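Putative transcriptional regulator TRANSCRIPTION REGULATOR protein (Rhizobium meliloti, PDB 5NLA) acts as an AraC-like transcriptional activator that binds c-di-GMP by a PilZ-like mechanism to regulate extracellular polysaccharide production, and probably recognises specific DNA sequences. Local coordinates at residues 77-80 and 81-85; 221-224 and 225-229; 271-274 and 275-279. One frame throughout, in Å; residues are numbered along the deposited sequence.

Interaction 1 of 3, residues 77-80 and 81-85; sequences DGVS and EEDGF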
loop_
_atom_site.group_PDB
_atom_site.type_symbol
_atom_site.label_atom_id
_atom_site.label_comp_id
_atom_site.label_asym_id
_atom_site.label_seq_id
_atom_site.Cartn_x
_atom_site.Cartn_y
_atom_site.Cartn_z
ATOM N N ASP A 77 -20.766 12.630 -7.819
ATOM C CA ASP A 77 -22.064 12.779 -8.431
ATOM C C ASP A 77 -22.213 14.195 -8.942
ATOM O O ASP A 77 -21.956 15.143 -8.199
ATOM C CB ASP A 77 -23.196 12.429 -7.456
ATOM C CG ASP A 77 -23.831 11.080 -7.776
ATOM O OD1 ASP A 77 -23.111 10.042 -7.673
ATOM O OD2 ASP A 77 -25.034 11.080 -8.164
ATOM N N GLY A 78 -22.594 14.322 -10.217
ATOM C CA GLY A 78 -22.727 15.622 -10.884
ATOM C C GLY A 78 -21.655 15.900 -11.918
ATOM O O GLY A 78 -21.928 16.504 -12.932
ATOM N N VAL A 79 -20.436 15.447 -11.670
ATOM C CA VAL A 79 -19.284 15.792 -12.494
ATOM C C VAL A 79 -19.259 14.952 -13.758
ATOM O O VAL A 79 -19.242 13.720 -13.708
ATOM C CB VAL A 79 -17.977 15.561 -11.711
ATOM C CG1 VAL A 79 -16.748 15.853 -12.574
ATOM C CG2 VAL A 79 -18.001 16.374 -10.418
ATOM N N SER A 80 -19.230 15.631 -14.891
ATOM C CA SER A 80 -19.223 14.989 -16.200
ATOM C C SER A 80 -17.786 14.621 -16.564
ATOM O O SER A 80 -16.844 15.252 -16.082
ATOM C CB SER A 80 -19.817 15.955 -17.223
ATOM O OG SER A 80 -20.130 15.312 -18.443
ATOM N N GLU A 81 -17.613 13.590 -17.389
ATOM C CA GLU A 81 -16.278 13.211 -17.878
ATOM C C GLU A 81 -15.752 14.203 -18.919
ATOM O O GLU A 81 -14.558 14.232 -19.183
ATOM C CB GLU A 81 -16.276 11.802 -18.468
ATOM C CG GLU A 81 -16.511 10.691 -17.456
ATOM C CD GLU A 81 -16.396 9.276 -18.047
ATOM O OE1 GLU A 81 -15.826 9.103 -19.150
ATOM O OE2 GLU A 81 -16.865 8.316 -17.389
ATOM N N GLU A 82 -16.663 14.965 -19.529
ATOM C CA GLU A 82 -16.355 16.143 -20.370
ATOM C C GLU A 82 -15.381 17.111 -19.689
ATOM O O GLU A 82 -14.390 17.526 -20.275
ATOM C CB GLU A 82 -17.652 16.909 -20.695
ATOM C CG GLU A 82 -17.529 17.928 -21.831
ATOM C CD GLU A 82 -18.286 19.245 -21.606
ATOM O OE1 GLU A 82 -19.140 19.347 -20.692
ATOM O OE2 GLU A 82 -18.018 20.203 -22.360
ATOM N N ASP A 83 -15.672 17.436 -18.435
ATOM C CA ASP A 83 -14.881 18.386 -17.645
ATOM C C ASP A 83 -13.368 18.105 -17.661
ATOM O O ASP A 83 -12.573 19.022 -17.562
ATOM C CB ASP A 83 -15.375 18.423 -16.169
ATOM C CG ASP A 83 -16.845 18.876 -16.024
ATOM O OD1 ASP A 83 -17.334 19.668 -16.869
ATOM O OD2 ASP A 83 -17.508 18.445 -15.049
ATOM N N GLY A 84 -12.977 16.843 -17.775
ATOM C CA GLY A 84 -11.581 16.460 -17.663
ATOM C C GLY A 84 -11.279 15.981 -16.259
ATOM O O GLY A 84 -12.130 16.033 -15.365
ATOM N N PHE A 85 -10.057 15.502 -16.066
ATOM C CA PHE A 85 -9.655 14.924 -14.804
ATOM C C PHE A 85 -8.122 14.971 -14.679
ATOM O O PHE A 85 -7.448 13.944 -14.824
ATOM C CB PHE A 85 -10.185 13.497 -14.708
ATOM C CG PHE A 85 -10.103 12.914 -13.333
ATOM C CD1 PHE A 85 -11.136 13.111 -12.428
ATOM C CD2 PHE A 85 -9.005 12.138 -12.948
ATOM C CE1 PHE A 85 -11.072 12.577 -11.153
ATOM C CE2 PHE A 85 -8.934 11.592 -11.665
ATOM C CZ PHE A 85 -9.963 11.820 -10.762
#
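S80 and D83 meet around a single turn with helical backbone angles, in the loop between strands 72-74 and 88-94, through a pair of weak hydrogen bonds that run in opposite directions. The backbone bond goes from D83 N to S80 O at 3.4 Å. The return bond is made by the aspartate side chain, whose OD2 lies 3.3 Å from S80 N. D83 reaches back because CG stands anti to its own carbonyl carbon (chi1 -61°), which carries the carboxylate over the start of the turn. This weak bond from S80 N to D83 OD2 resembles one half of a capping box. S80 OG is swung anti to its backbone N (chi1 -166°) and packs 3.7 Å from E82 CB. V79 crosses the carboxylate at a slant, bringing one methyl, CG1, within van der Waals distance of OD2. E81 turns its extended chain from the turn to R61, with which OE1 forms a salt bridge. Beyond G84, whose positive phi turns the chain, F85 is held against the neighbouring helix 59-67, its ring edge-to-face with F60. F85 N donates a hydrogen bond to Q59 OE1.

Interaction 2 of 3, residues 221-224 and 225-229; sequences PRIV and RTIRD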
loop_
_atom_site.group_PDB
_atom_site.type_symbol
_atom_site.label_atom_id
_atom_site.label_comp_id
_atom_site.label_asym_id
_atom_site.label_seq_id
_atom_site.Cartn_x
_atom_site.Cartn_y
_atom_site.Cartn_z
ATOM N N PRO A 221 19.074 1.861 2.085
ATOM C CA PRO A 221 18.641 0.916 3.120
ATOM C C PRO A 221 18.409 1.543 4.497
ATOM O O PRO A 221 17.489 1.103 5.197
ATOM C CB PRO A 221 19.773 -0.117 3.161
ATOM C CG PRO A 221 20.943 0.590 2.594
ATOM C CD PRO A 221 20.386 1.485 1.537
ATOM N N ARG A 222 19.195 2.564 4.864
ATOM C CA ARG A 222 18.979 3.267 6.141
ATOM C C ARG A 222 17.740 4.162 6.111
ATOM O O ARG A 222 17.044 4.261 7.118
ATOM C CB ARG A 222 20.233 4.016 6.652
ATOM C CG ARG A 222 20.420 5.503 6.302
ATOM C CD ARG A 222 20.991 6.292 7.492
ATOM N NE ARG A 222 21.790 7.458 7.102
ATOM C CZ ARG A 222 23.078 7.430 6.740
ATOM N NH1 ARG A 222 23.767 6.285 6.687
ATOM N NH2 ARG A 222 23.691 8.568 6.418
ATOM N N ILE A 223 17.455 4.785 4.964
ATOM C CA ILE A 223 16.220 5.560 4.798
ATOM C C ILE A 223 15.032 4.643 5.050
ATOM O O ILE A 223 14.148 4.974 5.847
ATOM C CB ILE A 223 16.104 6.232 3.400
ATOM C CG1 ILE A 223 17.152 7.334 3.238
ATOM C CG2 ILE A 223 14.719 6.847 3.194
ATOM C CD1 ILE A 223 17.327 7.825 1.814
ATOM N N VAL A 224 15.039 3.483 4.395
ATOM C CA VAL A 224 13.956 2.505 4.540
ATOM C C VAL A 224 13.773 2.118 6.004
ATOM O O VAL A 224 12.647 2.006 6.487
ATOM C CB VAL A 224 14.193 1.223 3.698
ATOM C CG1 VAL A 224 13.058 0.216 3.910
ATOM C CG2 VAL A 224 14.343 1.566 2.216
ATOM N N ARG A 225 14.885 1.937 6.705
ATOM C CA ARG A 225 14.849 1.536 8.107
ATOM C C ARG A 225 14.244 2.604 9.039
ATOM O O ARG A 225 13.444 2.253 9.909
ATOM C CB ARG A 225 16.242 1.095 8.596
ATOM C CG ARG A 225 16.179 -0.112 9.511
ATOM C CD ARG A 225 17.538 -0.743 9.790
ATOM N NE ARG A 225 17.355 -2.121 10.258
ATOM C CZ ARG A 225 18.122 -2.763 11.143
ATOM N NH1 ARG A 225 19.191 -2.193 11.704
ATOM N NH2 ARG A 225 17.810 -4.019 11.472
ATOM N N THR A 226 14.582 3.885 8.857
ATOM C CA THR A 226 14.038 4.922 9.766
ATOM C C THR A 226 12.560 5.169 9.432
ATOM O O THR A 226 11.768 5.441 10.332
ATOM C CB THR A 226 14.848 6.272 9.881
ATOM O OG1 THR A 226 14.087 7.385 9.388
ATOM C CG2 THR A 226 16.200 6.237 9.196
ATOM N N ILE A 227 12.192 5.055 8.154
ATOM C CA ILE A 227 10.780 5.099 7.761
ATOM C C ILE A 227 10.002 3.933 8.380
ATOM O O ILE A 227 8.898 4.127 8.870
ATOM C CB ILE A 227 10.597 5.159 6.220
ATOM C CG1 ILE A 227 11.107 6.512 5.703
ATOM C CG2 ILE A 227 9.127 4.971 5.814
ATOM C CD1 ILE A 227 11.099 6.670 4.193
ATOM N N ARG A 228 10.576 2.736 8.381
ATOM C CA ARG A 228 9.949 1.604 9.081
ATOM C C ARG A 228 9.732 1.942 10.564
ATOM O O ARG A 228 8.616 1.825 11.074
ATOM C CB ARG A 228 10.791 0.329 8.939
ATOM C CG ARG A 228 10.182 -0.907 9.587
ATOM C CD ARG A 228 11.184 -2.037 9.689
ATOM N NE ARG A 228 12.259 -1.758 10.642
ATOM C CZ ARG A 228 13.431 -2.400 10.686
ATOM N NH1 ARG A 228 13.725 -3.371 9.818
ATOM N NH2 ARG A 228 14.332 -2.064 11.605
ATOM N N ASP A 229 10.797 2.369 11.236
ATOM C CA ASP A 229 10.740 2.666 12.666
ATOM C C ASP A 229 9.748 3.799 12.972
ATOM O O ASP A 229 8.870 3.643 13.828
ATOM C CB ASP A 229 12.146 2.970 13.226
ATOM C CG ASP A 229 13.051 1.724 13.264
ATOM O OD1 ASP A 229 12.640 0.644 12.765
ATOM O OD2 ASP A 229 14.177 1.821 13.796
#
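I223 and I227, one turn apart, lie side by side and point the same way, with CG2 of I223 3.8 Å from CD1 of I227. In I227, CG1 stands anti to the carbonyl carbon (chi1 -68°), which carries CD1 to the CG2 methyl of I223. Both isoleucines rest on Y204 of helix 196-211, and I227 also reaches M208. V224, buried on a neighbouring face, packs on L177 of helix 175-178.

The backbone hydrogen bonds are the regular i to i+4 ladder of an alpha helix, here the first part of helix 220-234, which touches helices 196-211 and 175-178. Four rungs join the segments: R225 N to P221 O at 3.1 Å, T226 N to R222 O at 3.0 Å, I227 N to I223 O at 3.0 Å, and R228 N to V224 O at 2.9 Å. The third is the straightest of them, with an angle of 169° at the hydrogen.

R225, R228 and D229 gather together. R228 bends at chi3 (68°), which brings NE to D229; NE forms a salt bridge with OD1 at 3.2 Å, the oxygen sitting at the edge of the guanidinium, in its plane. A weak second bond runs from R228 NH2 to the same OD1. R225 CG lies over one face of that guanidinium, 3.4 Å above its plane and offset toward the rim, while R225 NH2 stands at its edge; the carboxylate probably offsets part of the like charge.

Interaction 3 of 3, residues 271-274 and 275-279; sequences ETIC and RELGI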
loop_
_atom_site.group_PDB
_atom_site.type_symbol
_atom_site.label_atom_id
_atom_site.label_comp_id
_atom_site.label_asym_id
_atom_site.label_seq_id
_atom_site.Cartn_x
_atom_site.Cartn_y
_atom_site.Cartn_z
ATOM N N GLU A 271 1.295 -26.986 -0.129
ATOM C CA GLU A 271 0.060 -27.713 0.189
ATOM C C GLU A 271 -0.538 -27.261 1.522
ATOM O O GLU A 271 -1.752 -27.047 1.635
ATOM C CB GLU A 271 0.304 -29.232 0.233
ATOM C CG GLU A 271 0.741 -29.862 -1.089
ATOM C CD GLU A 271 2.249 -30.051 -1.210
ATOM O OE1 GLU A 271 2.952 -29.070 -1.555
ATOM O OE2 GLU A 271 2.731 -31.186 -0.967
ATOM N N THR A 272 0.318 -27.140 2.528
ATOM C CA THR A 272 -0.117 -26.658 3.831
ATOM C C THR A 272 -0.667 -25.242 3.766
ATOM O O THR A 272 -1.682 -24.963 4.395
ATOM C CB THR A 272 0.978 -26.738 4.914
ATOM O OG1 THR A 272 0.464 -26.205 6.136
ATOM C CG2 THR A 272 2.214 -25.954 4.552
ATOM N N ILE A 273 -0.014 -24.367 2.992
ATOM C CA ILE A 273 -0.453 -22.972 2.834
ATOM C C ILE A 273 -1.850 -22.965 2.228
ATOM O O ILE A 273 -2.746 -22.309 2.750
ATOM C CB ILE A 273 0.496 -22.140 1.934
ATOM C CG1 ILE A 273 1.868 -21.977 2.586
ATOM C CG2 ILE A 273 -0.090 -20.749 1.642
ATOM C CD1 ILE A 273 2.948 -21.507 1.631
ATOM N N CYS A 274 -2.007 -23.695 1.125
ATOM C CA CYS A 274 -3.278 -23.795 0.394
ATOM C C CYS A 274 -4.423 -24.288 1.250
ATOM O O CYS A 274 -5.508 -23.690 1.275
ATOM C CB CYS A 274 -3.114 -24.746 -0.787
ATOM S SG CYS A 274 -2.091 -24.021 -2.064
ATOM N N ARG A 275 -4.167 -25.399 1.932
ATOM C CA ARG A 275 -5.107 -25.965 2.890
ATOM C C ARG A 275 -5.488 -24.889 3.915
ATOM O O ARG A 275 -6.667 -24.577 4.083
ATOM C CB ARG A 275 -4.484 -27.188 3.570
ATOM C CG ARG A 275 -5.458 -28.022 4.380
ATOM C CD ARG A 275 -4.796 -29.273 4.956
ATOM N NE ARG A 275 -3.572 -28.935 5.696
ATOM C CZ ARG A 275 -2.362 -29.482 5.534
ATOM N NH1 ARG A 275 -2.135 -30.476 4.672
ATOM N NH2 ARG A 275 -1.351 -29.032 6.279
ATOM N N GLU A 276 -4.476 -24.260 4.509
ATOM C CA GLU A 276 -4.672 -23.288 5.593
ATOM C C GLU A 276 -5.039 -21.847 5.145
ATOM O O GLU A 276 -4.984 -20.922 5.953
ATOM C CB GLU A 276 -3.441 -23.313 6.519
ATOM C CG GLU A 276 -3.170 -24.723 7.060
ATOM C CD GLU A 276 -2.119 -24.813 8.161
ATOM O OE1 GLU A 276 -2.169 -24.038 9.139
ATOM O OE2 GLU A 276 -1.250 -25.704 8.078
ATOM N N LEU A 277 -5.378 -21.666 3.863
ATOM C CA LEU A 277 -6.096 -20.486 3.358
ATOM C C LEU A 277 -7.513 -20.817 2.856
ATOM O O LEU A 277 -8.297 -19.909 2.586
ATOM C CB LEU A 277 -5.323 -19.846 2.199
ATOM C CG LEU A 277 -3.957 -19.213 2.494
ATOM C CD1 LEU A 277 -3.268 -18.823 1.196
ATOM C CD2 LEU A 277 -4.072 -18.004 3.411
ATOM N N GLY A 278 -7.837 -22.105 2.713
ATOM C CA GLY A 278 -9.100 -22.529 2.109
ATOM C C GLY A 278 -9.104 -22.275 0.617
ATOM O O GLY A 278 -10.072 -21.741 0.071
ATOM N N ILE A 279 -8.013 -22.663 -0.042
ATOM C CA ILE A 279 -7.797 -22.311 -1.445
ATOM C C ILE A 279 -6.993 -23.387 -2.194
ATOM O O ILE A 279 -6.252 -24.157 -1.586
ATOM C CB ILE A 279 -7.170 -20.887 -1.546
ATOM C CG1 ILE A 279 -7.551 -20.206 -2.856
ATOM C CG2 ILE A 279 -5.654 -20.894 -1.350
ATOM C CD1 ILE A 279 -9.042 -20.007 -3.076
#
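C274 O takes two backbone hydrogen bonds from opposite faces of its carbonyl plane where helix 270-275 ends in a Schellman motif: L277 N, at 3.3 Å, sits well above the plane, and I279 N, at 3.0 Å, is only tilted from it. G278, with positive phi, is the C-prime residue, and its N bonds to R275 O, closing a type I turn from R275 to G278. I273 and L277 lie side by side, pointing the same way, CG2 of I273 3.7 Å from CD1 of L277. R275 has CG anti to the backbone N and bends at chi3 (52°), which brings one face of its guanidinium over T272 CA. T272 points OG1 across E276, whose carboxylate forms a long ion pair with R275 NH2.

Further out, helix 251-261 receives L277 at A255 and I273 at Y258 and I259, while C274 touches R281 and L284 of helix 281-288. Helices 270-275 and 281-288 with this turn between them are consistent with the helix-turn-helix unit of AraC-family DNA-binding domains. I273 also reaches V294 and I298 of helix 294-306. The hydroxyl of Y258 is shared: it hydrogen-bonds T272 OG1 and, weakly, E276 OE2.

In the fold
From the N terminus the three contacts come in series; none nests in or crosses another, and each closes only a turn of chain. Interaction 1 shapes the surface loop that leads from strand 72-74, outermost in the five-stranded sheet, to strand 88-94, which lies next to 49-52 in the seven-stranded sheet, and sets it beside helix 59-67. Interaction 2 follows after the last sheet strand, in helix 220-234, on the other side of the chain's centre, with about 40 Å between centres. Interaction 3 lies further along, in the helix-turn-helix domain, and joins helices 251-261, 281-288 and 294-306. Its centre is about 33 Å from that of interaction 2 and about 45 Å from that of interaction 1.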